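Local coordinates for spindle assembly abnormal protein 6 (Caenorhabditis elegans, PDB 4G79) that forms the central scaffold of the centriole, its dimers joined through their globular N-terminal heads, and so sets the ninefold symmetry of the organelle, at residues S5-F10 with I40-N45; E50-F55 with S68-N73; N116-E121 with I136-V141. All blocks are in the same frame, centred on the assembly; numbering follows the deposited sequence.

The chain is the globular N-terminal head domain of the protein, and its three contacts follow one another in series, none nesting in or crossing another. From the N terminus, contact 1 closes the long hairpin of strands 7-21 and 29-44 at its open end. Contact 2 then pairs strands 51-58 and 66-71, just ahead of helix 73-83. After the two helices, contact 3 closes the hairpin of strands 117-123 and 132-140. All lie in the sheet that folds into the beta-sandwich of this domain. Strands 29-44 and 51-58 join contacts 1 and 2, through Ser41 and Lys54 among others; strands 66-71 and 132-140 join contacts 2 and 3, where Ser68 N meets His139 O at 2.8 Å.

Contact 1: S5-F10 with I40-N45; sequences SKIALF and ISEQRN
Ile7 pairs with Glu42, and Phe10 with Ile40, as antiparallel hydrogen-bonded pairs. Ile7 N donates to Glu42 O (2.9 Å) and Glu42 N to Ile7 O, while Ile40 N donates to Phe10 O at 2.9 Å. Between Ala8 and Phe10 the register slips by one in a classic beta bulge: Ile40 O accepts from Leu9 N, at 2.8 Å, and Phe10 N, at 3.0 Å.

Ser5 adds a side-chain hydrogen bond: with chi1 at 77°, its OG lies between backbone N and carbonyl carbon and takes a nearly straight bond from Arg44 N (2.9 Å, 167° at the hydrogen). Replacing it with alanine would probably leave Arg44 N without this acceptor and let the residues before the strand shift. Lys6 lies beside Gln43, its CE 3.3 Å from Ser41 OG, and its amine forms a salt bridge with Glu56.

In van der Waals contact, Phe10 CB meets Ile40 CB at 4.0 Å. Ile7 and Glu42 run side by side, with Ile7 CB 3.8 Å from Glu42 CG, whereas Leu9 crosses Glu42 at about a right angle, bringing CD2 near OE1.

Strand 51-58 flanks strand 29-44, and helix 92-102 packs on Leu9 and Phe10 through Ile97.

Contact 2: E50-F55 with S68-N73; sequences EKELKF and SETLNN
Leu53 and Leu71 form a hydrogen-bonded antiparallel pair, with Leu53 N to Leu71 O at 2.8 Å and Leu71 N to Leu53 O at 2.7 Å. Phe55 and Glu69 repeat the pattern, Phe55 N donating to Glu69 O. Between these pairs Lys54 faces Thr70 in a non-hydrogen-bonded position. Thr70 N is held by the carboxylate of its neighbour Glu69, whose OE2 accepts with its anti lone pair.

The apolar side chains gather on one face of the sheet, where Phe55 CE1 comes within 4.1 Å of Leu71 CD1 and the two side chains cross obliquely. Leu53 and Phe55 pack from this face onto Phe92 of helix 92-102.

These strands form a beta hairpin that runs straight into helix 73-83, with Asn72 as its N-cap: CG sits between the backbone N and the carbonyl carbon (chi1 62°), and OD1 accepts from Lys75 N. The amide's other end, ND2, makes a weak bond to Glu50 OE2 at 3.4 Å, the carboxylate and amide planes being turned 32° apart.

Two waters add bridges between the segments. One accepts from Asn73 N and donates to Lys51 O (2.7 Å) and Glu50 OE1, linking the first turn of the helix to the start of strand 51-58. The other bridges Lys54 NZ and Ser68 OG. Glu52 and Thr70 lie across from each other on the neighbouring strands, and the Glu52 carboxylate is hydrogen-bonded by Gln43 of strand 29-44 and by Asn45 in the loop that follows it.

Contact 3: N116-E121 with I136-V141; sequences NFCSFE and IKLHAV
Leu138 lies against both Cys118 and Phe120, its CD1 3.8 Å from Phe120 CB and its CB 3.9 Å from Cys118 SG. Its backbone pairs with Cys118 as well: Leu138 N donates to Cys118 O at 2.8 Å, and Cys118 N answers to Leu138 O. Phe120 meets a second apolar partner, Ile136, whose CG2 approaches Phe120 CB. With CG anti to the backbone N (chi1 173°), the Phe120 ring is carried away from strand 132-140. The two residues are also joined by Phe120 N to Ile136 O, at 2.9 Å, and by the reverse bond from Ile136 N.

The strands make an antiparallel beta hairpin within the sheet, between strand 66-71 and strand 106-111. Cys118, Phe120, Ile136 and Leu138 share one face, from which Cys118, Phe120 and Leu138 touch Ile57 of strand 51-58.

Phe117 is on the other face. The extended chain of Lys137 lays its end over one face of the ring: CE stands 3.8 Å from the centroid in a CH-pi contact, and NZ sits 4.2 Å from it, 4° off the ring normal, as a cation-pi partner. Beyond this pair, Ala140 N donates to Asn116 O.

Contact 1: S5-F10 with I40-N45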
loop_
_atom_site.group_PDB
_atom_site.type_symbol
_atom_site.label_atom_id
_atom_site.label_comp_id
_atom_site.label_asym_id
_atom_site.label_seq_id
_atom_site.Cartn_x
_atom_site.Cartn_y
_atom_site.Cartn_z
ATOM N N SER A 5 -13.452 1.315 -32.245
ATOM C CA SER A 5 -12.087 0.968 -31.854
ATOM C C SER A 5 -12.068 0.184 -30.536
ATOM O O SER A 5 -11.016 -0.317 -30.130
ATOM C CB SER A 5 -11.261 2.240 -31.693
ATOM O OG SER A 5 -11.564 2.900 -30.471
ATOM N N LYS A 6 -13.218 0.112 -29.862
ATOM C CA LYS A 6 -13.350 -0.516 -28.540
ATOM C C LYS A 6 -13.103 -2.035 -28.558
ATOM O O LYS A 6 -13.731 -2.773 -29.315
ATOM C CB LYS A 6 -14.727 -0.211 -27.933
ATOM C CG LYS A 6 -14.730 -0.214 -26.400
ATOM C CD LYS A 6 -16.127 0.110 -25.835
ATOM C CE LYS A 6 -16.037 0.688 -24.438
ATOM N NZ LYS A 6 -17.356 0.749 -23.752
ATOM N N ILE A 7 -12.184 -2.486 -27.692
ATOM C CA ILE A 7 -11.846 -3.894 -27.501
ATOM C C ILE A 7 -12.157 -4.257 -26.037
ATOM O O ILE A 7 -11.518 -3.717 -25.126
ATOM C CB ILE A 7 -10.370 -4.218 -27.866
ATOM C CG1 ILE A 7 -10.071 -3.917 -29.365
ATOM C CG2 ILE A 7 -10.018 -5.674 -27.498
ATOM C CD1 ILE A 7 -8.607 -3.475 -29.646
ATOM N N ALA A 8 -13.097 -5.193 -25.830
ATOM C CA ALA A 8 -13.474 -5.654 -24.494
ATOM C C ALA A 8 -12.348 -6.507 -23.929
ATOM O O ALA A 8 -11.826 -7.377 -24.633
ATOM C CB ALA A 8 -14.777 -6.443 -24.550
ATOM N N LEU A 9 -11.907 -6.213 -22.696
ATOM C CA LEU A 9 -10.802 -6.952 -22.093
ATOM C C LEU A 9 -11.265 -7.776 -20.920
ATOM O O LEU A 9 -10.684 -8.812 -20.635
ATOM C CB LEU A 9 -9.675 -6.011 -21.639
ATOM C CG LEU A 9 -9.009 -5.101 -22.703
ATOM C CD1 LEU A 9 -8.062 -4.134 -22.022
ATOM C CD2 LEU A 9 -8.221 -5.907 -23.732
ATOM N N PHE A 10 -12.332 -7.328 -20.247
ATOM C CA PHE A 10 -12.871 -7.963 -19.060
ATOM C C PHE A 10 -14.309 -7.538 -18.896
ATOM O O PHE A 10 -14.627 -6.363 -19.081
ATOM C CB PHE A 10 -12.028 -7.539 -17.831
ATOM C CG PHE A 10 -12.434 -8.133 -16.491
ATOM C CD1 PHE A 10 -13.386 -7.509 -15.696
ATOM C CD2 PHE A 10 -11.771 -9.239 -15.972
ATOM C CE1 PHE A 10 -13.744 -8.037 -14.446
ATOM C CE2 PHE A 10 -12.090 -9.742 -14.693
ATOM C CZ PHE A 10 -13.081 -9.138 -13.943
ATOM N N ILE A 40 -13.742 -3.731 -18.373
ATOM C CA ILE A 40 -12.464 -3.073 -18.704
ATOM C C ILE A 40 -12.300 -3.236 -20.191
ATOM O O ILE A 40 -12.505 -4.334 -20.720
ATOM C CB ILE A 40 -11.236 -3.600 -17.917
ATOM C CG1 ILE A 40 -11.491 -3.577 -16.377
ATOM C CG2 ILE A 40 -9.960 -2.790 -18.279
ATOM C CD1 ILE A 40 -10.377 -4.499 -15.524
ATOM N N SER A 41 -12.004 -2.132 -20.870
ATOM C CA SER A 41 -11.790 -2.157 -22.320
ATOM C C SER A 41 -10.683 -1.217 -22.716
ATOM O O SER A 41 -10.255 -0.398 -21.906
ATOM C CB SER A 41 -13.098 -1.769 -23.017
ATOM O OG SER A 41 -13.524 -0.471 -22.635
ATOM N N GLU A 42 -10.150 -1.374 -23.944
ATOM C CA GLU A 42 -9.191 -0.446 -24.499
ATOM C C GLU A 42 -9.853 0.194 -25.700
ATOM O O GLU A 42 -10.681 -0.441 -26.375
ATOM C CB GLU A 42 -7.827 -1.073 -24.855
ATOM C CG GLU A 42 -7.845 -1.996 -26.051
ATOM C CD GLU A 42 -6.488 -2.578 -26.356
ATOM O OE1 GLU A 42 -6.177 -3.641 -25.780
ATOM O OE2 GLU A 42 -5.751 -2.003 -27.191
ATOM N N GLN A 43 -9.551 1.467 -25.925
ATOM C CA GLN A 43 -10.134 2.205 -27.043
ATOM C C GLN A 43 -9.227 3.304 -27.492
ATOM O O GLN A 43 -8.313 3.704 -26.786
ATOM C CB GLN A 43 -11.527 2.788 -26.680
ATOM C CG GLN A 43 -11.481 3.868 -25.577
ATOM C CD GLN A 43 -12.854 4.252 -25.081
ATOM O OE1 GLN A 43 -13.792 3.464 -25.125
ATOM N NE2 GLN A 43 -12.985 5.450 -24.538
ATOM N N ARG A 44 -9.519 3.812 -28.672
ATOM C CA ARG A 44 -8.775 4.908 -29.255
ATOM C C ARG A 44 -9.489 6.217 -28.905
ATOM O O ARG A 44 -10.701 6.351 -29.158
ATOM C CB ARG A 44 -8.664 4.684 -30.780
ATOM C CG ARG A 44 -7.770 5.640 -31.532
ATOM C CD ARG A 44 -7.735 5.301 -33.009
ATOM N NE ARG A 44 -7.114 6.357 -33.814
ATOM C CZ ARG A 44 -5.965 6.234 -34.470
ATOM N NH1 ARG A 44 -5.277 5.101 -34.412
ATOM N NH2 ARG A 44 -5.493 7.242 -35.189
ATOM N N ASN A 45 -8.760 7.169 -28.285
ATOM C CA ASN A 45 -9.297 8.499 -27.973
ATOM C C ASN A 45 -9.664 9.145 -29.318
ATOM O O ASN A 45 -8.883 9.065 -30.261
ATOM C CB ASN A 45 -8.280 9.347 -27.199
ATOM C CG ASN A 45 -8.772 10.730 -26.849
ATOM O OD1 ASN A 45 -8.717 11.657 -27.646
ATOM N ND2 ASN A 45 -9.256 10.910 -25.633
#

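Contact 2: E50-F55 with S68-N73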
loop_
_atom_site.group_PDB
_atom_site.type_symbol
_atom_site.label_atom_id
_atom_site.label_comp_id
_atom_site.label_asym_id
_atom_site.label_seq_id
_atom_site.Cartn_x
_atom_site.Cartn_y
_atom_site.Cartn_z
ATOM N N GLU A 50 -4.883 8.346 -29.267
ATOM C CA GLU A 50 -4.064 7.570 -28.343
ATOM C C GLU A 50 -4.886 6.478 -27.619
ATOM O O GLU A 50 -6.115 6.577 -27.477
ATOM C CB GLU A 50 -3.346 8.494 -27.335
ATOM C CG GLU A 50 -4.167 8.816 -26.089
ATOM C CD GLU A 50 -3.520 9.811 -25.146
ATOM O OE1 GLU A 50 -2.515 9.447 -24.490
ATOM O OE2 GLU A 50 -4.036 10.950 -25.055
ATOM N N LYS A 51 -4.178 5.442 -27.140
ATOM C CA LYS A 51 -4.818 4.333 -26.431
ATOM C C LYS A 51 -5.273 4.784 -25.060
ATOM O O LYS A 51 -4.522 5.430 -24.312
ATOM C CB LYS A 51 -3.867 3.129 -26.319
ATOM C CG LYS A 51 -4.444 1.979 -25.477
ATOM C CD LYS A 51 -3.420 0.861 -25.351
ATOM C CE LYS A 51 -3.951 -0.240 -24.477
ATOM N NZ LYS A 51 -2.891 -1.250 -24.191
ATOM N N GLU A 52 -6.521 4.422 -24.749
ATOM C CA GLU A 52 -7.185 4.681 -23.490
ATOM C C GLU A 52 -7.653 3.396 -22.921
ATOM O O GLU A 52 -8.119 2.562 -23.688
ATOM C CB GLU A 52 -8.437 5.545 -23.742
ATOM C CG GLU A 52 -8.169 7.021 -23.814
ATOM C CD GLU A 52 -9.387 7.848 -24.159
ATOM O OE1 GLU A 52 -10.382 7.299 -24.690
ATOM O OE2 GLU A 52 -9.330 9.072 -23.912
ATOM N N LEU A 53 -7.588 3.230 -21.596
ATOM C CA LEU A 53 -8.253 2.099 -20.940
ATOM C C LEU A 53 -9.537 2.653 -20.415
ATOM O O LEU A 53 -9.524 3.806 -19.994
ATOM C CB LEU A 53 -7.437 1.488 -19.799
ATOM C CG LEU A 53 -6.154 0.769 -20.178
ATOM C CD1 LEU A 53 -5.476 0.253 -18.906
ATOM C CD2 LEU A 53 -6.446 -0.406 -21.130
ATOM N N LYS A 54 -10.647 1.900 -20.447
ATOM C CA LYS A 54 -11.912 2.414 -19.920
ATOM C C LYS A 54 -12.398 1.477 -18.829
ATOM O O LYS A 54 -12.409 0.280 -19.049
ATOM C CB LYS A 54 -12.957 2.560 -21.044
ATOM C CG LYS A 54 -14.285 3.143 -20.574
ATOM C CD LYS A 54 -15.030 3.701 -21.739
ATOM C CE LYS A 54 -16.402 4.185 -21.301
ATOM N NZ LYS A 54 -16.336 5.578 -20.787
ATOM N N PHE A 55 -12.757 2.012 -17.640
ATOM C CA PHE A 55 -13.283 1.209 -16.523
ATOM C C PHE A 55 -14.718 1.568 -16.352
ATOM O O PHE A 55 -15.034 2.759 -16.357
ATOM C CB PHE A 55 -12.504 1.463 -15.220
ATOM C CG PHE A 55 -11.116 0.892 -15.234
ATOM C CD1 PHE A 55 -10.071 1.577 -15.845
ATOM C CD2 PHE A 55 -10.843 -0.327 -14.616
ATOM C CE1 PHE A 55 -8.780 1.039 -15.855
ATOM C CE2 PHE A 55 -9.550 -0.854 -14.627
ATOM C CZ PHE A 55 -8.538 -0.176 -15.263
ATOM N N SER A 68 -17.919 5.590 -14.923
ATOM C CA SER A 68 -16.780 5.214 -15.750
ATOM C C SER A 68 -15.656 6.227 -15.663
ATOM O O SER A 68 -15.838 7.364 -15.227
ATOM C CB SER A 68 -17.196 5.037 -17.210
ATOM O OG SER A 68 -17.490 6.263 -17.858
ATOM N N GLU A 69 -14.488 5.799 -16.102
ATOM C CA GLU A 69 -13.328 6.661 -16.235
ATOM C C GLU A 69 -12.427 6.064 -17.286
ATOM O O GLU A 69 -12.362 4.834 -17.459
ATOM C CB GLU A 69 -12.569 6.878 -14.904
ATOM C CG GLU A 69 -11.331 7.782 -14.985
ATOM C CD GLU A 69 -11.567 9.199 -15.481
ATOM O OE1 GLU A 69 -11.288 10.146 -14.712
ATOM O OE2 GLU A 69 -12.028 9.368 -16.634
ATOM N N THR A 70 -11.754 6.946 -18.000
ATOM C CA THR A 70 -10.829 6.537 -19.042
ATOM C C THR A 70 -9.411 6.877 -18.542
ATOM O O THR A 70 -9.216 7.902 -17.888
ATOM C CB THR A 70 -11.283 7.169 -20.389
ATOM O OG1 THR A 70 -10.756 6.460 -21.505
ATOM C CG2 THR A 70 -11.025 8.663 -20.488
ATOM N N LEU A 71 -8.450 6.002 -18.818
ATOM C CA LEU A 71 -7.057 6.179 -18.418
ATOM C C LEU A 71 -6.172 6.165 -19.622
ATOM O O LEU A 71 -6.083 5.124 -20.262
ATOM C CB LEU A 71 -6.639 5.010 -17.523
ATOM C CG LEU A 71 -6.531 5.170 -16.016
ATOM C CD1 LEU A 71 -5.872 3.914 -15.428
ATOM C CD2 LEU A 71 -5.632 6.323 -15.629
ATOM N N ASN A 72 -5.451 7.237 -19.877
ATOM C CA ASN A 72 -4.456 7.250 -20.963
ATOM C C ASN A 72 -3.065 6.992 -20.337
ATOM O O ASN A 72 -2.972 6.800 -19.122
ATOM C CB ASN A 72 -4.532 8.553 -21.791
ATOM C CG ASN A 72 -4.238 9.830 -21.037
ATOM O OD1 ASN A 72 -3.713 9.838 -19.921
ATOM N ND2 ASN A 72 -4.509 10.953 -21.664
ATOM N N ASN A 73 -1.978 6.941 -21.156
ATOM C CA ASN A 73 -0.660 6.666 -20.624
ATOM C C ASN A 73 -0.222 7.705 -19.582
ATOM O O ASN A 73 0.374 7.336 -18.567
ATOM C CB ASN A 73 0.360 6.580 -21.755
ATOM C CG ASN A 73 1.747 6.193 -21.270
ATOM O OD1 ASN A 73 1.916 5.242 -20.505
ATOM N ND2 ASN A 73 2.743 6.949 -21.660
HETATM O O HOH W 1 -2.109 6.622 -24.122
HETATM O O HOH W 2 -18.957 6.056 -20.010
#

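Contact 3: N116-E121 with I136-V141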
loop_
_atom_site.group_PDB
_atom_site.type_symbol
_atom_site.label_atom_id
_atom_site.label_comp_id
_atom_site.label_asym_id
_atom_site.label_seq_id
_atom_site.Cartn_x
_atom_site.Cartn_y
_atom_site.Cartn_z
ATOM N N ASN A 116 -22.666 11.329 -7.991
ATOM C CA ASN A 116 -21.975 12.020 -9.088
ATOM C C ASN A 116 -20.724 11.242 -9.478
ATOM O O ASN A 116 -20.235 11.334 -10.610
ATOM C CB ASN A 116 -21.605 13.448 -8.688
ATOM C CG ASN A 116 -22.772 14.406 -8.611
ATOM O OD1 ASN A 116 -23.650 14.433 -9.483
ATOM N ND2 ASN A 116 -22.779 15.244 -7.581
ATOM N N PHE A 117 -20.208 10.461 -8.517
ATOM C CA PHE A 117 -19.004 9.659 -8.677
ATOM C C PHE A 117 -18.899 8.609 -7.578
ATOM O O PHE A 117 -19.658 8.613 -6.606
ATOM C CB PHE A 117 -17.757 10.579 -8.632
ATOM C CG PHE A 117 -17.638 11.405 -7.369
ATOM C CD1 PHE A 117 -17.022 10.886 -6.232
ATOM C CD2 PHE A 117 -18.121 12.706 -7.324
ATOM C CE1 PHE A 117 -16.928 11.647 -5.059
ATOM C CE2 PHE A 117 -18.020 13.468 -6.154
ATOM C CZ PHE A 117 -17.415 12.938 -5.035
ATOM N N CYS A 118 -17.906 7.741 -7.721
ATOM C CA CYS A 118 -17.545 6.757 -6.742
ATOM C C CYS A 118 -16.060 6.526 -6.848
ATOM O O CYS A 118 -15.459 6.802 -7.887
ATOM C CB CYS A 118 -18.330 5.465 -6.940
ATOM S SG CYS A 118 -17.843 4.524 -8.402
ATOM N N SER A 119 -15.471 6.017 -5.775
ATOM C CA SER A 119 -14.079 5.618 -5.768
ATOM C C SER A 119 -14.085 4.118 -5.836
ATOM O O SER A 119 -14.783 3.487 -5.057
ATOM C CB SER A 119 -13.376 6.133 -4.518
ATOM O OG SER A 119 -12.054 5.629 -4.432
ATOM N N PHE A 120 -13.433 3.548 -6.846
ATOM C CA PHE A 120 -13.319 2.115 -7.008
ATOM C C PHE A 120 -11.948 1.765 -6.408
ATOM O O PHE A 120 -10.931 2.291 -6.876
ATOM C CB PHE A 120 -13.431 1.735 -8.507
ATOM C CG PHE A 120 -13.153 0.282 -8.833
ATOM C CD1 PHE A 120 -11.859 -0.158 -9.074
ATOM C CD2 PHE A 120 -14.192 -0.647 -8.899
ATOM C CE1 PHE A 120 -11.606 -1.503 -9.383
ATOM C CE2 PHE A 120 -13.941 -1.975 -9.237
ATOM C CZ PHE A 120 -12.651 -2.397 -9.458
ATOM N N GLU A 121 -11.917 0.901 -5.416
ATOM C CA GLU A 121 -10.669 0.525 -4.753
ATOM C C GLU A 121 -10.466 -0.957 -4.838
ATOM O O GLU A 121 -11.367 -1.708 -4.475
ATOM C CB GLU A 121 -10.708 0.953 -3.282
ATOM C CG GLU A 121 -11.018 2.424 -3.032
ATOM C CD GLU A 121 -10.734 2.886 -1.614
ATOM O OE1 GLU A 121 -11.148 2.191 -0.657
ATOM O OE2 GLU A 121 -10.109 3.959 -1.457
ATOM N N ILE A 136 -9.389 4.412 -8.176
ATOM C CA ILE A 136 -9.646 5.324 -9.282
ATOM C C ILE A 136 -11.015 5.936 -9.080
ATOM O O ILE A 136 -11.932 5.247 -8.652
ATOM C CB ILE A 136 -9.500 4.568 -10.648
ATOM C CG1 ILE A 136 -9.552 5.537 -11.856
ATOM C CG2 ILE A 136 -10.460 3.365 -10.790
ATOM C CD1 ILE A 136 -9.063 4.970 -13.203
ATOM N N LYS A 137 -11.139 7.234 -9.352
ATOM C CA LYS A 137 -12.411 7.934 -9.276
ATOM C C LYS A 137 -13.190 7.692 -10.580
ATOM O O LYS A 137 -12.697 8.001 -11.667
ATOM C CB LYS A 137 -12.165 9.434 -9.041
ATOM C CG LYS A 137 -13.428 10.252 -8.792
ATOM C CD LYS A 137 -13.088 11.686 -8.452
ATOM C CE LYS A 137 -14.318 12.528 -8.206
ATOM N NZ LYS A 137 -13.967 13.868 -7.660
ATOM N N LEU A 138 -14.401 7.112 -10.461
ATOM C CA LEU A 138 -15.263 6.855 -11.626
ATOM C C LEU A 138 -16.370 7.875 -11.606
ATOM O O LEU A 138 -16.961 8.118 -10.564
ATOM C CB LEU A 138 -15.804 5.410 -11.648
ATOM C CG LEU A 138 -14.751 4.284 -11.475
ATOM C CD1 LEU A 138 -15.416 2.915 -11.573
ATOM C CD2 LEU A 138 -13.673 4.338 -12.571
ATOM N N HIS A 139 -16.638 8.484 -12.739
ATOM C CA HIS A 139 -17.645 9.544 -12.836
ATOM C C HIS A 139 -18.981 9.012 -13.341
ATOM O O HIS A 139 -19.003 8.088 -14.159
ATOM C CB HIS A 139 -17.128 10.649 -13.781
ATOM C CG HIS A 139 -15.813 11.204 -13.341
ATOM N ND1 HIS A 139 -15.736 12.190 -12.372
ATOM C CD2 HIS A 139 -14.555 10.848 -13.705
ATOM C CE1 HIS A 139 -14.442 12.423 -12.200
ATOM N NE2 HIS A 139 -13.693 11.650 -12.992
ATOM N N ALA A 140 -20.093 9.629 -12.886
ATOM C CA ALA A 140 -21.441 9.235 -13.310
ATOM C C ALA A 140 -21.597 9.413 -14.822
ATOM O O ALA A 140 -21.138 10.414 -15.381
ATOM C CB ALA A 140 -22.490 10.045 -12.564
ATOM N N VAL A 141 -22.176 8.398 -15.480
ATOM C CA VAL A 141 -22.365 8.340 -16.933
ATOM C C VAL A 141 -23.644 9.087 -17.322
ATOM O O VAL A 141 -24.589 9.122 -16.544
ATOM C CB VAL A 141 -22.364 6.869 -17.432
ATOM C CG1 VAL A 141 -22.769 6.759 -18.908
ATOM C CG2 VAL A 141 -20.999 6.214 -17.199
#